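Local atomic coordinates of ornithine carbamoyltransferase (Giardia intestinalis, PDB entry 3GRF), a protein that probably catalyses the interconversion of carbamoyl phosphate and ornithine with citrulline and phosphate, a step of the parasite's arginine degradation pathway. Residues K5-L10 and S122-N127; A22-R27 and M315-F320; T46-F51 and R99-C104; A109-M114 and D130-P135. All coordinates share one frame; numbering follows the deposited sequence.

Contact 1 of 4, residues K5-L10 and S122-N127; sequences KQTRHL and SVPCIN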
loop_
_atom_site.group_PDB
_atom_site.type_symbol
_atom_site.label_atom_id
_atom_site.label_comp_id
_atom_site.label_asym_id
_atom_site.label_seq_id
_atom_site.Cartn_x
_atom_site.Cartn_y
_atom_site.Cartn_z
ATOM N N LYS A 5 19.224 -20.103 5.409
ATOM C CA LYS A 5 20.413 -20.920 5.567
ATOM C C LYS A 5 21.441 -20.578 4.477
ATOM O O LYS A 5 21.356 -20.991 3.332
ATOM C CB LYS A 5 20.049 -22.406 5.606
ATOM C CG LYS A 5 20.342 -23.169 4.320
ATOM C CD LYS A 5 19.926 -24.621 4.457
ATOM C CE LYS A 5 18.684 -24.924 3.641
ATOM N NZ LYS A 5 17.651 -25.626 4.456
ATOM N N GLN A 6 22.377 -19.812 4.937
ATOM C CA GLN A 6 23.381 -19.317 4.066
ATOM C C GLN A 6 22.898 -17.989 3.497
ATOM O O GLN A 6 23.681 -17.257 2.887
ATOM C CB GLN A 6 23.717 -20.329 2.979
ATOM C CG GLN A 6 24.842 -21.263 3.349
ATOM C CD GLN A 6 26.190 -20.606 3.182
ATOM O OE1 GLN A 6 26.562 -19.741 3.956
ATOM N NE2 GLN A 6 27.068 -20.887 2.234
ATOM N N THR A 7 21.582 -17.676 3.668
ATOM C CA THR A 7 21.118 -16.319 3.454
ATOM C C THR A 7 21.446 -15.462 4.680
ATOM O O THR A 7 21.167 -15.851 5.822
ATOM C CB THR A 7 19.620 -16.324 3.145
ATOM O OG1 THR A 7 19.402 -17.146 1.995
ATOM C CG2 THR A 7 19.116 -14.929 2.850
ATOM N N ARG A 8 22.048 -14.297 4.461
ATOM C CA ARG A 8 22.303 -13.361 5.570
ATOM C C ARG A 8 21.060 -12.586 5.960
ATOM O O ARG A 8 20.406 -11.990 5.105
ATOM C CB ARG A 8 23.448 -12.379 5.248
ATOM C CG ARG A 8 24.818 -12.950 5.476
ATOM C CD ARG A 8 25.520 -12.226 6.615
ATOM N NE ARG A 8 26.508 -11.306 6.076
ATOM C CZ ARG A 8 27.034 -10.256 6.696
ATOM N NH1 ARG A 8 26.707 -9.910 7.939
ATOM N NH2 ARG A 8 27.909 -9.544 6.035
ATOM N N HIS A 9 20.797 -12.574 7.267
ATOM C CA HIS A 9 19.694 -11.888 7.907
ATOM C C HIS A 9 20.243 -10.719 8.733
ATOM O O HIS A 9 21.452 -10.467 8.722
ATOM C CB HIS A 9 18.944 -12.855 8.823
ATOM C CG HIS A 9 18.190 -13.927 7.994
ATOM N ND1 HIS A 9 17.128 -13.585 7.174
ATOM C CD2 HIS A 9 18.350 -15.266 7.862
ATOM C CE1 HIS A 9 16.665 -14.669 6.584
ATOM N NE2 HIS A 9 17.390 -15.703 6.983
ATOM N N LEU A 10 19.378 -10.032 9.456
ATOM C CA LEU A 10 19.755 -8.931 10.331
ATOM C C LEU A 10 18.716 -8.957 11.418
ATOM O O LEU A 10 17.722 -8.233 11.376
ATOM C CB LEU A 10 19.730 -7.557 9.589
ATOM C CG LEU A 10 20.241 -6.290 10.292
ATOM C CD1 LEU A 10 21.759 -6.311 10.423
ATOM C CD2 LEU A 10 19.807 -5.033 9.543
ATOM N N SER A 122 14.591 -17.584 2.320
ATOM C CA SER A 122 15.730 -17.658 1.424
ATOM C C SER A 122 16.028 -16.290 0.744
ATOM O O SER A 122 16.825 -16.224 -0.186
ATOM C CB SER A 122 15.445 -18.716 0.363
ATOM O OG SER A 122 16.578 -18.902 -0.480
ATOM N N VAL A 123 15.390 -15.214 1.205
ATOM C CA VAL A 123 15.775 -13.826 0.884
ATOM C C VAL A 123 16.188 -13.203 2.218
ATOM O O VAL A 123 15.808 -13.699 3.259
ATOM C CB VAL A 123 14.595 -13.017 0.218
ATOM C CG1 VAL A 123 14.234 -13.585 -1.150
ATOM C CG2 VAL A 123 13.356 -13.014 1.103
ATOM N N PRO A 124 17.003 -12.137 2.210
ATOM C CA PRO A 124 17.296 -11.511 3.524
ATOM C C PRO A 124 16.082 -11.072 4.393
ATOM O O PRO A 124 15.193 -10.378 3.919
ATOM C CB PRO A 124 18.150 -10.292 3.159
ATOM C CG PRO A 124 18.654 -10.528 1.793
ATOM C CD PRO A 124 17.734 -11.511 1.094
ATOM N N CYS A 125 16.059 -11.443 5.667
ATOM C CA CYS A 125 15.028 -10.913 6.591
ATOM C C CYS A 125 15.650 -10.014 7.706
ATOM O O CYS A 125 16.733 -10.271 8.257
ATOM C CB CYS A 125 14.140 -12.005 7.218
ATOM S SG CYS A 125 13.392 -13.188 6.098
ATOM N N ILE A 126 14.954 -8.928 7.978
ATOM C CA ILE A 126 15.456 -7.854 8.808
ATOM C C ILE A 126 14.410 -7.685 9.887
ATOM O O ILE A 126 13.246 -7.627 9.583
ATOM C CB ILE A 126 15.631 -6.557 8.014
ATOM C CG1 ILE A 126 16.764 -6.726 6.994
ATOM C CG2 ILE A 126 15.951 -5.392 8.967
ATOM C CD1 ILE A 126 16.638 -5.810 5.785
ATOM N N ASN A 127 14.844 -7.697 11.143
ATOM C CA ASN A 127 13.980 -7.467 12.278
ATOM C C ASN A 127 13.723 -5.948 12.366
ATOM O O ASN A 127 14.647 -5.158 12.572
ATOM C CB ASN A 127 14.681 -8.032 13.527
ATOM C CG ASN A 127 14.081 -7.544 14.818
ATOM O OD1 ASN A 127 12.903 -7.259 14.894
ATOM N ND2 ASN A 127 14.889 -7.498 15.858
#
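S122 meets T7 at the start of the contact: its carbonyl O receives a weak hydrogen bond from T7 OG1 at 3.5 Å. The other branch of the threonine, CG2, lies against the peptide between V123 and P124, 3.5 Å from V123 C. At P124 the ring carbon CB rests on the carbonyl of R8, 3.4 Å from its O. C125 is held by both backbone polar groups. Its N-H is taken up by the H9 ring nitrogen ND1 at 2.8 Å, the donor lying only 16° out of the imidazole plane; chi1 of -69° sets the ring beside the histidine's own backbone N, turned to the second segment. C125 O accepts from L10 N at 2.9 Å. I126 then pairs with L10 in a single bridge, their side chains touching at CG2 and CD2 (3.9 Å). Finally, N127 N donates almost straight (172°) to L10 O at 2.9 Å. The N-terminal segment thus runs alongside the edge strand 125-127, whose other side bonds to strand 103-107. Helix 303-322 packs on L10 and P124, helix 111-120 on H9 and C125, and helix 135-151 on L10 and I126.

Contact 2 of 4, residues A22-R27 and M315-F320; sequences AYLIDR and MAVLDF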
loop_
_atom_site.group_PDB
_atom_site.type_symbol
_atom_site.label_atom_id
_atom_site.label_comp_id
_atom_site.label_asym_id
_atom_site.label_seq_id
_atom_site.Cartn_x
_atom_site.Cartn_y
_atom_site.Cartn_z
ATOM N N ALA A 22 30.143 0.136 10.011
ATOM C CA ALA A 22 30.754 1.414 9.630
ATOM C C ALA A 22 30.566 1.762 8.162
ATOM O O ALA A 22 30.444 2.928 7.825
ATOM C CB ALA A 22 32.230 1.401 9.980
ATOM N N TYR A 23 30.568 0.751 7.292
ATOM C CA TYR A 23 30.197 0.918 5.889
ATOM C C TYR A 23 28.729 1.355 5.743
ATOM O O TYR A 23 28.412 2.248 4.979
ATOM C CB TYR A 23 30.460 -0.383 5.119
ATOM C CG TYR A 23 29.892 -0.372 3.721
ATOM C CD1 TYR A 23 30.615 0.141 2.652
ATOM C CD2 TYR A 23 28.633 -0.859 3.480
ATOM C CE1 TYR A 23 30.066 0.161 1.362
ATOM C CE2 TYR A 23 28.095 -0.857 2.220
ATOM C CZ TYR A 23 28.800 -0.329 1.181
ATOM O OH TYR A 23 28.216 -0.359 -0.049
ATOM N N LEU A 24 27.828 0.747 6.505
ATOM C CA LEU A 24 26.391 1.075 6.392
ATOM C C LEU A 24 26.129 2.512 6.789
ATOM O O LEU A 24 25.340 3.202 6.131
ATOM C CB LEU A 24 25.564 0.122 7.225
ATOM C CG LEU A 24 24.652 -0.836 6.438
ATOM C CD1 LEU A 24 25.057 -0.979 4.981
ATOM C CD2 LEU A 24 24.655 -2.140 7.118
ATOM N N ILE A 25 26.842 2.961 7.830
ATOM C CA ILE A 25 26.783 4.347 8.360
ATOM C C ILE A 25 27.214 5.317 7.279
ATOM O O ILE A 25 26.470 6.194 6.923
ATOM C CB ILE A 25 27.615 4.533 9.679
ATOM C CG1 ILE A 25 26.869 3.903 10.874
ATOM C CG2 ILE A 25 27.872 5.983 9.969
ATOM C CD1 ILE A 25 27.759 3.350 11.981
ATOM N N ASP A 26 28.395 5.124 6.719
ATOM C CA ASP A 26 28.871 5.962 5.629
ATOM C C ASP A 26 28.010 5.918 4.363
ATOM O O ASP A 26 27.917 6.904 3.622
ATOM C CB ASP A 26 30.302 5.569 5.278
ATOM C CG ASP A 26 31.258 5.834 6.385
ATOM O OD1 ASP A 26 31.045 6.798 7.156
ATOM O OD2 ASP A 26 32.239 5.069 6.486
ATOM N N ARG A 27 27.415 4.761 4.080
ATOM C CA ARG A 27 26.540 4.653 2.907
ATOM C C ARG A 27 25.254 5.483 3.187
ATOM O O ARG A 27 24.806 6.285 2.368
ATOM C CB ARG A 27 26.251 3.182 2.642
ATOM C CG ARG A 27 25.440 2.910 1.422
ATOM C CD ARG A 27 26.321 2.224 0.448
ATOM N NE ARG A 27 25.584 1.773 -0.719
ATOM C CZ ARG A 27 26.087 1.769 -1.941
ATOM N NH1 ARG A 27 27.311 2.233 -2.163
ATOM N NH2 ARG A 27 25.347 1.349 -2.939
ATOM N N MET A 315 17.614 2.954 3.751
ATOM C CA MET A 315 17.983 2.788 2.347
ATOM C C MET A 315 19.306 2.032 2.278
ATOM O O MET A 315 19.541 1.262 1.341
ATOM C CB MET A 315 18.171 4.141 1.638
ATOM C CG MET A 315 16.979 5.103 1.634
ATOM S SD MET A 315 17.332 6.752 0.960
ATOM C CE MET A 315 18.927 7.135 1.659
ATOM N N ALA A 316 20.190 2.303 3.236
ATOM C CA ALA A 316 21.520 1.690 3.282
ATOM C C ALA A 316 21.390 0.242 3.617
ATOM O O ALA A 316 21.985 -0.620 2.998
ATOM C CB ALA A 316 22.417 2.395 4.305
ATOM N N VAL A 317 20.629 -0.075 4.658
ATOM C CA VAL A 317 20.465 -1.465 5.003
ATOM C C VAL A 317 19.813 -2.341 3.926
ATOM O O VAL A 317 20.298 -3.440 3.638
ATOM C CB VAL A 317 19.626 -1.574 6.287
ATOM C CG1 VAL A 317 19.329 -3.001 6.546
ATOM C CG2 VAL A 317 20.392 -0.910 7.447
ATOM N N LEU A 318 18.715 -1.855 3.340
ATOM C CA LEU A 318 18.007 -2.541 2.247
ATOM C C LEU A 318 18.954 -2.704 1.066
ATOM O O LEU A 318 19.108 -3.760 0.557
ATOM C CB LEU A 318 16.740 -1.762 1.848
ATOM C CG LEU A 318 15.671 -1.747 2.989
ATOM C CD1 LEU A 318 14.534 -0.753 2.784
ATOM C CD2 LEU A 318 15.089 -3.152 3.210
ATOM N N ASP A 319 19.613 -1.644 0.661
ATOM C CA ASP A 319 20.537 -1.717 -0.459
ATOM C C ASP A 319 21.567 -2.800 -0.273
ATOM O O ASP A 319 21.765 -3.650 -1.137
ATOM C CB ASP A 319 21.249 -0.376 -0.643
ATOM C CG ASP A 319 22.157 -0.387 -1.847
ATOM O OD1 ASP A 319 21.600 -0.388 -2.962
ATOM O OD2 ASP A 319 23.403 -0.439 -1.678
ATOM N N PHE A 320 22.226 -2.762 0.874
ATOM C CA PHE A 320 23.231 -3.729 1.230
ATOM C C PHE A 320 22.703 -5.150 1.234
ATOM O O PHE A 320 23.363 -6.032 0.741
ATOM C CB PHE A 320 23.758 -3.373 2.613
ATOM C CG PHE A 320 24.956 -4.157 3.043
ATOM C CD1 PHE A 320 26.168 -4.004 2.393
ATOM C CD2 PHE A 320 24.889 -4.985 4.148
ATOM C CE1 PHE A 320 27.281 -4.682 2.832
ATOM C CE2 PHE A 320 25.997 -5.665 4.585
ATOM C CZ PHE A 320 27.194 -5.508 3.924
#
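D319 OD2 is gripped twice by the guanidinium of R27, with NH2 at 2.9 Å forming the salt bridge and NE at 3.3 Å adding a weak bond. NH2 comes from above the carboxylate plane, 41° out of it. R27 carries CG anti to its backbone N (chi1 -176°) and bends at chi2, which brings the guanidinium across to the other helix. The second carboxylate oxygen, OD1, is bound by R41, so two arginines share one buried aspartate and probably keep it ionised. Beside this polar patch the contact is apolar. L24 CD1 reaches F320 CB at 3.6 Å, the two side chains crossing at about a right angle, while A316 CB sits 3.5 Å from the carbonyl O of L24, a small residue at the point where the backbones come nearest. The rings of Y23 and F320 meet obliquely, CE2 to CD1 at 3.7 Å. The segment axes approach to 9.0 Å with a crossing angle of 121°. Helix 303-322, near the C-terminus, therefore packs back on helix 18-33 of the carbamoyl phosphate-binding part; helix 56-69 touches M315 and L318, and helix 135-151 touches V317 and I25.

Contact 3 of 4, residues T46-F51 and R99-C104; sequences TLLAFF and RMVDIC
L47 with I103 and L48 with C104 form parallel beta bridges, joining two inner strands of the four-stranded parallel sheet in the carbamoyl phosphate-binding alpha/beta domain. Among the backbone bonds, L48 N donates to I103 O at 2.9 Å, and T46 O accepts from D102 N at 3.2 Å and, weakly, from I103 N. A side-chain bond extends this pairing past the strand start: D102 OD1 takes the N-H of T46 at 3.0 Å through the lone pair directed away from its other oxygen. CA-H...O contacts accompany these bonds, the closer one from C104 CA to L48 O (3.2 Å). Of the apolar contacts, L47 CB touches I103 CG2 at 3.6 Å on one face of the sheet, and I103 continues onto L318, F321 and L322 of helix 303-322. L48 and C104 share the other face, and L48 CB also meets V101 CG2 (3.9 Å). V101 CG1 lies beside T46 OG1, a buried hydroxyl with no polar partner in the model. V101 and T46 also pack on V60 and T64 of the second subunit. The last interaction is sulfur-aromatic: with SG anti to the backbone N (chi1 169°), C104 brings its sulfur to the edge of the F50 ring, 3.8 Å from CE1 and 86° off the ring normal.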
loop_
_atom_site.group_PDB
_atom_site.type_symbol
_atom_site.label_atom_id
_atom_site.label_comp_id
_atom_site.label_asym_id
_atom_site.label_seq_id
_atom_site.Cartn_x
_atom_site.Cartn_y
_atom_site.Cartn_z
ATOM N N THR A 46 11.219 -5.563 -4.895
ATOM C CA THR A 46 10.237 -5.241 -3.830
ATOM C C THR A 46 10.639 -5.776 -2.480
ATOM O O THR A 46 11.295 -6.812 -2.362
ATOM C CB THR A 46 8.775 -5.696 -4.165
ATOM O OG1 THR A 46 8.430 -6.819 -3.333
ATOM C CG2 THR A 46 8.681 -6.072 -5.632
ATOM N N LEU A 47 10.239 -5.025 -1.468
ATOM C CA LEU A 47 10.418 -5.436 -0.118
ATOM C C LEU A 47 9.054 -5.829 0.448
ATOM O O LEU A 47 8.056 -5.146 0.254
ATOM C CB LEU A 47 11.071 -4.301 0.692
ATOM C CG LEU A 47 10.643 -4.165 2.161
ATOM C CD1 LEU A 47 11.325 -5.261 2.950
ATOM C CD2 LEU A 47 10.913 -2.776 2.800
ATOM N N LEU A 48 9.017 -6.945 1.148
ATOM C CA LEU A 48 7.802 -7.341 1.757
ATOM C C LEU A 48 7.912 -6.947 3.210
ATOM O O LEU A 48 8.792 -7.414 3.901
ATOM C CB LEU A 48 7.683 -8.843 1.667
ATOM C CG LEU A 48 6.454 -9.448 2.330
ATOM C CD1 LEU A 48 5.129 -8.654 2.040
ATOM C CD2 LEU A 48 6.360 -10.857 1.835
ATOM N N ALA A 49 6.988 -6.119 3.703
ATOM C CA ALA A 49 7.151 -5.545 5.042
ATOM C C ALA A 49 5.975 -5.846 5.950
ATOM O O ALA A 49 4.961 -5.169 5.857
ATOM C CB ALA A 49 7.316 -4.029 4.914
ATOM N N PHE A 50 6.133 -6.844 6.827
ATOM C CA PHE A 50 5.103 -7.276 7.793
ATOM C C PHE A 50 5.104 -6.382 9.004
ATOM O O PHE A 50 6.149 -5.970 9.484
ATOM C CB PHE A 50 5.361 -8.727 8.240
ATOM C CG PHE A 50 5.255 -9.755 7.118
ATOM C CD1 PHE A 50 6.383 -10.238 6.499
ATOM C CD2 PHE A 50 4.025 -10.212 6.671
ATOM C CE1 PHE A 50 6.286 -11.203 5.463
ATOM C CE2 PHE A 50 3.930 -11.187 5.631
ATOM C CZ PHE A 50 5.073 -11.666 5.040
ATOM N N PHE A 51 3.921 -6.031 9.489
ATOM C CA PHE A 51 3.829 -5.301 10.714
ATOM C C PHE A 51 2.729 -5.950 11.511
ATOM O O PHE A 51 1.607 -6.043 11.032
ATOM C CB PHE A 51 3.489 -3.836 10.433
ATOM C CG PHE A 51 4.639 -3.042 9.866
ATOM C CD1 PHE A 51 5.463 -2.301 10.694
ATOM C CD2 PHE A 51 4.875 -3.028 8.503
ATOM C CE1 PHE A 51 6.530 -1.585 10.159
ATOM C CE2 PHE A 51 5.920 -2.272 7.941
ATOM C CZ PHE A 51 6.769 -1.593 8.779
ATOM N N ARG A 99 10.420 -16.771 -3.068
ATOM C CA ARG A 99 10.467 -16.997 -4.512
ATOM C C ARG A 99 9.710 -15.904 -5.264
ATOM O O ARG A 99 9.419 -16.071 -6.446
ATOM C CB ARG A 99 9.822 -18.333 -4.797
ATOM C CG ARG A 99 10.621 -19.520 -4.371
ATOM C CD ARG A 99 9.696 -20.724 -4.432
ATOM N NE ARG A 99 10.367 -22.031 -4.287
ATOM C CZ ARG A 99 10.894 -22.482 -3.147
ATOM N NH1 ARG A 99 10.852 -21.748 -2.040
ATOM N NH2 ARG A 99 11.442 -23.676 -3.109
ATOM N N MET A 100 9.312 -14.830 -4.556
ATOM C CA MET A 100 8.591 -13.683 -5.172
ATOM C C MET A 100 9.290 -12.355 -4.908
ATOM O O MET A 100 9.626 -11.647 -5.865
ATOM C CB MET A 100 7.115 -13.599 -4.742
ATOM C CG MET A 100 6.173 -14.677 -5.372
ATOM S SD MET A 100 4.491 -14.501 -4.751
ATOM C CE MET A 100 3.791 -16.086 -5.099
ATOM N N VAL A 101 9.520 -12.045 -3.612
ATOM C CA VAL A 101 10.114 -10.773 -3.194
ATOM C C VAL A 101 11.643 -10.900 -3.102
ATOM O O VAL A 101 12.201 -12.009 -3.175
ATOM C CB VAL A 101 9.456 -10.234 -1.904
ATOM C CG1 VAL A 101 7.941 -10.130 -2.136
ATOM C CG2 VAL A 101 9.774 -11.165 -0.692
ATOM N N ASP A 102 12.313 -9.750 -3.046
ATOM C CA ASP A 102 13.764 -9.675 -2.999
ATOM C C ASP A 102 14.279 -9.529 -1.572
ATOM O O ASP A 102 15.439 -9.839 -1.251
ATOM C CB ASP A 102 14.223 -8.511 -3.859
ATOM C CG ASP A 102 13.779 -8.649 -5.257
ATOM O OD1 ASP A 102 12.772 -8.015 -5.637
ATOM O OD2 ASP A 102 14.385 -9.461 -5.969
ATOM N N ILE A 103 13.424 -9.029 -0.694
ATOM C CA ILE A 103 13.858 -8.749 0.671
ATOM C C ILE A 103 12.647 -8.613 1.541
ATOM O O ILE A 103 11.567 -8.372 1.023
ATOM C CB ILE A 103 14.741 -7.458 0.778
ATOM C CG1 ILE A 103 15.238 -7.243 2.199
ATOM C CG2 ILE A 103 14.052 -6.193 0.258
ATOM C CD1 ILE A 103 16.430 -6.379 2.252
ATOM N N CYS A 104 12.822 -8.783 2.856
ATOM C CA CYS A 104 11.688 -8.812 3.799
ATOM C C CYS A 104 12.089 -8.138 5.107
ATOM O O CYS A 104 13.170 -8.363 5.619
ATOM C CB CYS A 104 11.259 -10.265 4.066
ATOM S SG CYS A 104 10.067 -10.535 5.446
#

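Contact 4 of 4, residues A109-M114 and D130-P135; sequences ATKEMM and DDFGHP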
loop_
_atom_site.group_PDB
_atom_site.type_symbol
_atom_site.label_atom_id
_atom_site.label_comp_id
_atom_site.label_asym_id
_atom_site.label_seq_id
_atom_site.Cartn_x
_atom_site.Cartn_y
_atom_site.Cartn_z
ATOM N N ALA A 109 5.934 -9.629 17.385
ATOM C CA ALA A 109 5.995 -9.604 18.851
ATOM C C ALA A 109 7.342 -10.121 19.406
ATOM O O ALA A 109 8.124 -9.330 19.964
ATOM C CB ALA A 109 4.820 -10.360 19.453
ATOM N N THR A 110 7.621 -11.419 19.214
ATOM C CA THR A 110 8.772 -12.079 19.844
ATOM C C THR A 110 9.899 -12.392 18.872
ATOM O O THR A 110 9.670 -12.545 17.670
ATOM C CB THR A 110 8.380 -13.401 20.505
ATOM O OG1 THR A 110 7.850 -14.289 19.507
ATOM C CG2 THR A 110 7.367 -13.168 21.651
ATOM N N LYS A 111 11.112 -12.510 19.413
ATOM C CA LYS A 111 12.279 -12.928 18.626
ATOM C C LYS A 111 12.097 -14.298 17.988
ATOM O O LYS A 111 12.789 -14.619 17.012
ATOM C CB LYS A 111 13.585 -12.843 19.432
ATOM C CG LYS A 111 13.580 -13.513 20.773
ATOM C CD LYS A 111 14.930 -13.336 21.440
ATOM C CE LYS A 111 14.822 -13.516 22.938
ATOM N NZ LYS A 111 14.022 -14.742 23.290
ATOM N N GLU A 112 11.134 -15.056 18.537
ATOM C CA GLU A 112 10.800 -16.462 18.174
ATOM C C GLU A 112 10.196 -16.597 16.777
ATOM O O GLU A 112 10.745 -17.298 15.901
ATOM C CB GLU A 112 9.809 -17.067 19.199
ATOM C CG GLU A 112 10.175 -16.870 20.697
ATOM C CD GLU A 112 11.673 -17.039 20.993
ATOM O OE1 GLU A 112 12.154 -16.439 21.981
ATOM O OE2 GLU A 112 12.363 -17.765 20.234
ATOM N N MET A 113 9.082 -15.894 16.586
ATOM C CA MET A 113 8.419 -15.714 15.291
ATOM C C MET A 113 9.339 -15.123 14.225
ATOM O O MET A 113 9.289 -15.518 13.061
ATOM C CB MET A 113 7.221 -14.806 15.484
ATOM C CG MET A 113 6.626 -14.905 16.887
ATOM S SD MET A 113 5.428 -13.628 17.296
ATOM C CE MET A 113 4.096 -13.986 16.147
ATOM N N MET A 114 10.181 -14.188 14.641
ATOM C CA MET A 114 11.154 -13.558 13.759
ATOM C C MET A 114 12.223 -14.531 13.297
ATOM O O MET A 114 12.596 -14.545 12.104
ATOM C CB MET A 114 11.787 -12.345 14.463
ATOM C CG MET A 114 12.703 -11.525 13.575
ATOM S SD MET A 114 11.750 -10.660 12.328
ATOM C CE MET A 114 12.615 -11.102 10.829
ATOM N N ASP A 130 11.726 -6.229 17.617
ATOM C CA ASP A 130 11.135 -7.302 18.421
ATOM C C ASP A 130 11.650 -7.135 19.827
ATOM O O ASP A 130 12.283 -6.125 20.108
ATOM C CB ASP A 130 11.425 -8.696 17.824
ATOM C CG ASP A 130 12.910 -9.105 17.876
ATOM O OD1 ASP A 130 13.805 -8.313 18.253
ATOM O OD2 ASP A 130 13.167 -10.269 17.527
ATOM N N ASP A 131 11.421 -8.121 20.696
ATOM C CA ASP A 131 11.849 -8.036 22.103
ATOM C C ASP A 131 13.342 -8.253 22.354
ATOM O O ASP A 131 13.769 -8.316 23.504
ATOM C CB ASP A 131 10.997 -8.930 23.009
ATOM C CG ASP A 131 11.054 -10.405 22.637
ATOM O OD1 ASP A 131 10.353 -11.165 23.346
ATOM O OD2 ASP A 131 11.769 -10.793 21.671
ATOM N N PHE A 132 14.133 -8.345 21.284
ATOM C CA PHE A 132 15.572 -8.648 21.414
ATOM C C PHE A 132 16.503 -7.657 20.675
ATOM O O PHE A 132 17.662 -7.497 21.065
ATOM C CB PHE A 132 15.847 -10.090 20.969
ATOM C CG PHE A 132 17.126 -10.680 21.512
ATOM C CD1 PHE A 132 17.377 -10.701 22.873
ATOM C CD2 PHE A 132 18.062 -11.266 20.644
ATOM C CE1 PHE A 132 18.556 -11.254 23.373
ATOM C CE2 PHE A 132 19.242 -11.834 21.126
ATOM C CZ PHE A 132 19.477 -11.833 22.506
ATOM N N GLY A 133 16.001 -6.994 19.632
ATOM C CA GLY A 133 16.759 -5.927 18.949
ATOM C C GLY A 133 15.981 -4.904 18.129
ATOM O O GLY A 133 14.764 -4.938 18.088
ATOM N N HIS A 134 16.702 -4.005 17.454
ATOM C CA HIS A 134 16.120 -2.994 16.570
ATOM C C HIS A 134 17.207 -2.379 15.702
ATOM O O HIS A 134 17.519 -1.197 15.849
ATOM C CB HIS A 134 15.398 -1.887 17.375
ATOM C CG HIS A 134 14.446 -1.071 16.550
ATOM N ND1 HIS A 134 13.755 0.023 17.045
ATOM C CD2 HIS A 134 14.102 -1.174 15.245
ATOM C CE1 HIS A 134 13.022 0.546 16.080
ATOM N NE2 HIS A 134 13.207 -0.169 14.984
ATOM N N PRO A 135 17.776 -3.190 14.791
ATOM C CA PRO A 135 18.989 -2.873 14.049
ATOM C C PRO A 135 18.817 -1.751 13.051
ATOM O O PRO A 135 19.804 -1.078 12.726
ATOM C CB PRO A 135 19.352 -4.195 13.351
ATOM C CG PRO A 135 18.055 -5.019 13.324
ATOM C CD PRO A 135 17.226 -4.526 14.469
#
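T110 and D130 bring their backbones to within 5.5 Å between CA atoms, where the N-cap residue of helix 111-120 passes the non-regular turn that leads to helix 135-151. D131 supplies the bond across: its OD2 accepts the first-turn amide N of K111 at 2.9 Å, approached from 35° above the carboxylate plane. D130 divides its oxygens. D130 OD1 takes F132 N at 3.0 Å and G133 N at 2.9 Å, making an Asx turn that shapes its own loop. D130 OD2 lies against the start of the helix, 3.0 Å from K111 CA. The lysine chain leaves between backbone N and carbonyl carbon (chi1 51°), then runs extended across F132, with K111 CD 3.4 Å from both CB and CG of the phenylalanine. A bend at chi4 carries K111 NZ to E112 OE1, a salt bridge of 2.8 Å; its cation-pi approach to the F132 ring is long, at most a weak attraction. The ring has another cationic partner in R180 of helix 173-185, which ties the loop to the second domain. H134 and P135 open the HPxQ signature, in relatives a part of the carbamoyl phosphate site. D131 sits at the N-terminal end of helix 111-120, and its bond to K111 N is probably a favourable pairing with the helix dipole; K111 NZ, 4.8 Å from D131 OD2, is not in contact with it.

Overall arrangement
Contacts 1 and 3 share the four-stranded parallel sheet: their centres are 11 Å apart, and strands 103-107 and 125-127 are neighbours in it. Contact 2 packs against both, its centre 16 Å from contact 1 and 18 Å from contact 3. V317 and L318 of helix 303-322 meet L10, I126, L47 and I103, so residues near the C-terminus help close one side of the N-terminal domain. Contact 4 follows contact 3 along the chain, about 17 Å from it between centres, and touches contact 1 through P135. Its segments alternate with those of contact 1, while contact 2 encloses contacts 3 and 4. The sheet links a subunit interface at contact 3 with the interdomain side at contact 4.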